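Local coordinates for protein cellulosomal family-48 processive glycoside hydrolase (Bacteroides cellulosolvens, PDB 2Y3N) that probably degrades cellulose as a processive cellobiosidase of the cellulosome, the present chain being its calcium-binding dockerin domain, held here by a cohesin partner, at residues G13-N16 against M17-M21; M21-A24 against Q25-K29. All blocks are in the same frame, centred on the assembly; numbering follows the deposited sequence.

Interaction 1. Residues G13-N16 against M17-M21. With CA (calcium ion), chain G.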
ATOM      1  N   GLY D  13      12.638  13.244   6.552  1.00 34.43           N
ATOM      2  CA  GLY D  13      11.609  14.270   6.313  1.00 33.84           C
ATOM      3  C   GLY D  13      10.175  13.804   6.034  1.00 32.53           C
ATOM      4  O   GLY D  13       9.253  14.631   5.967  1.00 31.95           O
ATOM      5  N   VAL D  14       9.969  12.481   5.894  1.00 30.92           N
ATOM      6  CA  VAL D  14       8.632  11.932   5.566  1.00 28.18           C
ATOM      7  C   VAL D  14       8.350  10.733   6.484  1.00 26.30           C
ATOM      8  O   VAL D  14       9.264  10.117   7.029  1.00 26.83           O
ATOM      9  CB  VAL D  14       8.465  11.506   4.063  1.00 27.61           C
ATOM     10  CG1 VAL D  14       8.769  12.667   3.078  1.00 26.28           C
ATOM     11  CG2 VAL D  14       9.299  10.253   3.756  1.00 26.00           C
ATOM     12  N   ILE D  15       7.086  10.477   6.719  1.00 23.16           N
ATOM     13  CA  ILE D  15       6.702   9.367   7.552  1.00 24.40           C
ATOM     14  C   ILE D  15       6.084   8.365   6.605  1.00 22.53           C
ATOM     15  O   ILE D  15       4.995   8.587   6.117  1.00 22.95           O
ATOM     16  CB  ILE D  15       5.623   9.756   8.578  1.00 25.79           C
ATOM     17  CG1 ILE D  15       6.035  10.986   9.424  1.00 28.86           C
ATOM     18  CG2 ILE D  15       5.191   8.524   9.484  1.00 27.88           C
ATOM     19  CD1 ILE D  15       7.349  10.882   9.962  1.00 32.53           C
ATOM     20  N   ASN D  16       6.759   7.237   6.412  1.00 21.92           N
ATOM     21  CA  ASN D  16       6.227   6.149   5.618  1.00 21.13           C
ATOM     22  C   ASN D  16       6.581   4.745   6.197  1.00 21.18           C
ATOM     23  O   ASN D  16       6.895   4.577   7.403  1.00 20.86           O
ATOM     24  CB  ASN D  16       6.679   6.294   4.148  1.00 19.96           C
ATOM     25  CG  ASN D  16       8.233   6.345   3.993  1.00 22.25           C
ATOM     26  OD1 ASN D  16       8.965   5.743   4.779  1.00 26.00           O
ATOM     27  ND2 ASN D  16       8.715   7.051   2.958  1.00 21.37           N
ATOM     28  N   MET D  17       6.506   3.742   5.346  1.00 19.92           N
ATOM     29  CA  MET D  17       6.600   2.329   5.800  1.00 23.37           C
ATOM     30  C   MET D  17       8.035   1.978   6.201  1.00 23.33           C
ATOM     31  O   MET D  17       8.271   1.067   7.034  1.00 25.08           O
ATOM     32  CB  MET D  17       6.065   1.382   4.696  1.00 22.40           C
ATOM     33  CG  MET D  17       6.018  -0.092   5.113  1.00 22.85           C
ATOM     34  SD  MET D  17       4.972  -0.412   6.532  1.00 22.96           S
ATOM     35  CE  MET D  17       3.361  -0.447   5.737  1.00 16.52           C
ATOM     36  N   ALA D  18       9.004   2.705   5.629  1.00 25.36           N
ATOM     37  CA  ALA D  18      10.414   2.519   5.983  1.00 25.82           C
ATOM     38  C   ALA D  18      10.633   2.864   7.430  1.00 27.80           C
ATOM     39  O   ALA D  18      11.466   2.226   8.087  1.00 29.24           O
ATOM     40  CB  ALA D  18      11.374   3.326   5.060  1.00 25.66           C
ATOM     41  N   ASP D  19       9.943   3.895   7.923  1.00 28.25           N
ATOM     42  CA  ASP D  19       9.934   4.172   9.363  1.00 29.50           C
ATOM     43  C   ASP D  19       9.245   3.083  10.180  1.00 29.46           C
ATOM     44  O   ASP D  19       9.743   2.666  11.232  1.00 30.01           O
ATOM     45  CB  ASP D  19       9.249   5.494   9.663  1.00 30.68           C
ATOM     46  CG  ASP D  19       9.901   6.628   8.947  1.00 29.25           C
ATOM     47  OD1 ASP D  19      11.075   6.902   9.231  1.00 31.46           O
ATOM     48  OD2 ASP D  19       9.239   7.191   8.076  1.00 25.22           O
ATOM     49  N   VAL D  20       8.098   2.622   9.711  1.00 27.12           N
ATOM     50  CA  VAL D  20       7.386   1.559  10.473  1.00 27.27           C
ATOM     51  C   VAL D  20       8.249   0.269  10.542  1.00 27.79           C
ATOM     52  O   VAL D  20       8.203  -0.461  11.508  1.00 29.55           O
ATOM     53  CB  VAL D  20       6.030   1.239   9.831  1.00 25.43           C
ATOM     54  CG1 VAL D  20       5.297   0.236  10.653  1.00 24.42           C
ATOM     55  CG2 VAL D  20       5.203   2.493   9.684  1.00 23.84           C
ATOM     56  N   MET D  21       9.028   0.006   9.501  1.00 28.32           N
ATOM     57  CA  MET D  21       9.891  -1.176   9.419  1.00 29.02           C
ATOM     58  C   MET D  21      11.058  -1.124  10.444  1.00 31.44           C
ATOM     59  O   MET D  21      11.629  -2.156  10.794  1.00 30.86           O
ATOM     60  CB  MET D  21      10.460  -1.192   8.021  1.00 29.77           C
ATOM     61  CG  MET D  21      10.756  -2.520   7.413  1.00 33.98           C
ATOM     62  SD  MET D  21       9.411  -3.679   7.242  1.00 31.47           S
ATOM     63  CE  MET D  21       8.202  -2.783   6.316  1.00 40.46           C
TER
HETATM   64 CA    CA G1065      11.148   8.687   7.491  1.00 27.28          CA
HETATM   65  O   HOH W   1      11.198   7.103   5.615  1.00 28.37           O

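Interaction 2. Residues M21-A24 against Q25-K29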
ATOM      1  N   MET D  21       9.028   0.006   9.501  1.00 28.32           N
ATOM      2  CA  MET D  21       9.891  -1.176   9.419  1.00 29.02           C
ATOM      3  C   MET D  21      11.058  -1.124  10.444  1.00 31.44           C
ATOM      4  O   MET D  21      11.629  -2.156  10.794  1.00 30.86           O
ATOM      5  CB  MET D  21      10.460  -1.192   8.021  1.00 29.77           C
ATOM      6  CG  MET D  21      10.756  -2.520   7.413  1.00 33.98           C
ATOM      7  SD  MET D  21       9.411  -3.679   7.242  1.00 31.47           S
ATOM      8  CE  MET D  21       8.202  -2.783   6.316  1.00 40.46           C
ATOM      9  N   ILE D  22      11.400   0.086  10.899  1.00 31.85           N
ATOM     10  CA  ILE D  22      12.367   0.314  11.947  1.00 34.32           C
ATOM     11  C   ILE D  22      11.780  -0.025  13.306  1.00 35.10           C
ATOM     12  O   ILE D  22      12.466  -0.591  14.141  1.00 38.21           O
ATOM     13  CB  ILE D  22      12.915   1.816  11.969  1.00 35.38           C
ATOM     14  CG1 ILE D  22      13.633   2.204  10.665  1.00 35.33           C
ATOM     15  CG2 ILE D  22      13.824   2.058  13.190  1.00 38.39           C
ATOM     16  CD1 ILE D  22      14.781   1.307  10.298  1.00 35.67           C
ATOM     17  N   LEU D  23      10.532   0.342  13.554  1.00 35.16           N
ATOM     18  CA  LEU D  23       9.797  -0.195  14.696  1.00 36.14           C
ATOM     19  C   LEU D  23       9.808  -1.736  14.576  1.00 35.10           C
ATOM     20  O   LEU D  23      10.147  -2.443  15.518  1.00 35.74           O
ATOM     21  CB  LEU D  23       8.334   0.278  14.624  1.00 36.44           C
ATOM     22  CG  LEU D  23       7.513   0.622  15.875  1.00 39.60           C
ATOM     23  CD1 LEU D  23       6.309   1.500  15.490  1.00 39.99           C
ATOM     24  CD2 LEU D  23       7.045  -0.626  16.634  1.00 41.87           C
ATOM     25  N   ALA D  24       9.445  -2.223  13.383  1.00 32.23           N
ATOM     26  CA  ALA D  24       9.280  -3.640  13.130  1.00 31.70           C
ATOM     27  C   ALA D  24      10.552  -4.414  13.482  1.00 33.68           C
ATOM     28  O   ALA D  24      10.504  -5.407  14.225  1.00 33.20           O
ATOM     29  CB  ALA D  24       8.891  -3.874  11.713  1.00 28.70           C
ATOM     30  N   GLN D  25      11.673  -3.966  12.935  1.00 35.38           N
ATOM     31  CA  GLN D  25      12.967  -4.610  13.176  1.00 39.59           C
ATOM     32  C   GLN D  25      13.284  -4.802  14.676  1.00 42.12           C
ATOM     33  O   GLN D  25      14.017  -5.719  15.053  1.00 43.50           O
ATOM     34  CB  GLN D  25      14.083  -3.769  12.557  1.00 40.68           C
ATOM     35  CG  GLN D  25      14.157  -3.825  11.059  1.00 41.89           C
ATOM     36  CD  GLN D  25      15.329  -3.014  10.520  1.00 47.35           C
ATOM     37  OE1 GLN D  25      15.585  -1.891  10.970  1.00 51.39           O
ATOM     38  NE2 GLN D  25      16.049  -3.582   9.551  1.00 48.69           N
ATOM     39  N   SER D  26      12.761  -3.897  15.507  1.00 43.80           N
ATOM     40  CA  SER D  26      13.026  -3.921  16.921  1.00 47.07           C
ATOM     41  C   SER D  26      11.912  -4.584  17.722  1.00 46.50           C
ATOM     42  O   SER D  26      12.012  -4.676  18.941  1.00 48.69           O
ATOM     43  CB  SER D  26      13.291  -2.505  17.443  1.00 48.74           C
ATOM     44  OG  SER D  26      14.580  -2.034  17.054  1.00 52.35           O
ATOM     45  N   PHE D  27      10.846  -5.014  17.055  1.00 44.62           N
ATOM     46  CA  PHE D  27       9.690  -5.577  17.754  1.00 44.39           C
ATOM     47  C   PHE D  27      10.114  -6.785  18.590  1.00 46.05           C
ATOM     48  O   PHE D  27      10.672  -7.776  18.062  1.00 45.16           O
ATOM     49  CB  PHE D  27       8.641  -6.007  16.758  1.00 42.23           C
ATOM     50  CG  PHE D  27       7.221  -6.040  17.287  1.00 41.18           C
ATOM     51  CD1 PHE D  27       6.448  -4.884  17.301  1.00 41.51           C
ATOM     52  CD2 PHE D  27       6.636  -7.241  17.682  1.00 38.66           C
ATOM     53  CE1 PHE D  27       5.113  -4.921  17.717  1.00 43.06           C
ATOM     54  CE2 PHE D  27       5.314  -7.295  18.122  1.00 41.50           C
ATOM     55  CZ  PHE D  27       4.544  -6.121  18.137  1.00 41.42           C
ATOM     56  N   GLY D  28       9.826  -6.692  19.878  1.00 48.16           N
ATOM     57  CA  GLY D  28      10.125  -7.780  20.811  1.00 52.11           C
ATOM     58  C   GLY D  28      11.540  -7.683  21.352  1.00 55.35           C
ATOM     59  O   GLY D  28      12.065  -8.650  21.893  1.00 57.31           O
ATOM     60  N   LYS D  29      12.152  -6.511  21.165  1.00 60.48           N
ATOM     61  CA  LYS D  29      13.458  -6.170  21.717  1.00 63.52           C
ATOM     62  C   LYS D  29      13.361  -4.816  22.416  1.00 65.35           C
ATOM     63  O   LYS D  29      12.371  -4.540  23.104  1.00 64.80           O
ATOM     64  CB  LYS D  29      14.511  -6.103  20.612  1.00 66.84           C
ATOM     65  CG  LYS D  29      14.586  -7.347  19.733  1.00 67.45           C
ATOM     66  CD  LYS D  29      15.711  -7.243  18.681  1.00 72.42           C
ATOM     67  CE  LYS D  29      15.288  -7.808  17.325  1.00 74.50           C
ATOM     68  NZ  LYS D  29      14.563  -9.109  17.411  1.00 72.91           N
TER
HETATM   69  O   HOH W   2      15.164  -0.799  14.684  1.00 51.44           O
HETATM   70  O   HOH W   3      11.035  -8.161  15.109  1.00 25.79           O

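Interaction 1. Residues G13-N16 against M17-M21
Asn16 and Asp19 grip each other in a capping box at the start of helix 17-26, where this dockerin's calcium loop runs into its helix. The backbone N-H of Asn16 points almost straight (164°) at Asp19 OD2, 3.0 Å away, meeting the lone pair turned away from the other carboxylate oxygen. Asn16 OD1 accepts a weak, bent bond from Ala18 N, 3.2 Å off. The amide gets there because CG stands between backbone N and carbonyl carbon (chi1 57°); it also receives a water that sits on the calcium, 2.7 Å from OD1. Asn16 ND2 hydrogen-bonds to the backbone of the partner protein chain. Asp19 turns CG back beside its own N (chi1 -58°), swinging the carboxylate toward the loop, where OD1 and OD2 both bind the calcium ion, each at 2.5 Å. Val14 O lies 2.4 Å from the calcium ion; Asp8, Asn10 and Asp12 complete the site with the water. A valine in place of Asn16 would probably leave Ala18 N uncapped, the metal-bound water without this acceptor, and the partner backbone without the ND2 bond. Asp19 OD2 thus serves metal and backbone, its negative charge probably suiting calcium and helix start alike.

Interaction 2. Residues M21-A24 against Q25-K29
Gln25 folds back over Met21 in the last turn of helix 17-26, the helix that follows the first calcium loop of this dockerin. Its N-H gives the helical i to i+4 bond to Met21 O, 2.8 Å long, and its aliphatic chain then lies against the same carbonyl, with CG 3.0 Å from Met21 O. That fit follows from the first torsion: CG sits beside the backbone N (chi1 -73°), and the chain beyond it runs extended (chi2 -177°). The amide thereby reaches Ile22, the two side chains crossing at a slant, with Gln25 OE1 3.4 Å from the methyl CD1 of Ile22. Gln25 NE2 makes a weak bond to the backbone of the partner protein chain, so the glutamine belongs to both the helix and the interface.

Ala24 is the second centre of the contact. Its methyl packs on an apolar side chain of the partner protein, while its carbonyl O receives Phe27 N at 2.9 Å. Ser26 N bonds Leu23 O in the same three-residue spacing, as the helix tightens before a type II turn from Ser26 to Lys29. Gly28 takes a positive phi there, where a side chain would jam against the preceding carbonyl.

Leu23 leans its CD2 toward the edge of the Phe27 ring, near the ring plane. Leu23 also packs on Asp52 and Leu56 of helix 50-59, and Phe27 touches Ser50, which ties this helix end to the second helix. One water joins Ile22 O to Ser26 OG; another donates to Ala24 O and to Phe27 O, 3.0 Å from the latter.

Overall arrangement
Both interactions use helix 17-26, the first with the loop leading into it; they share Met21, their centres about 13 Å apart. Interaction 1 marks the entry to the helix and is buried near the middle of the chain; interaction 2 marks its exit and is partly buried, with Ile22 exposed. At the entry charge, metal and side-chain capping do the work; at the exit, backbone bonds, water bridges and the apolar contact of Leu23 with Phe27. Residues 13-16 also bond by backbone to the C-terminal Gly61-Lys64 region, whereas the 21-29 end packs on helix 50-59. Both interactions face the partner protein, so one helix serves the calcium loop, the dockerin core and the complex.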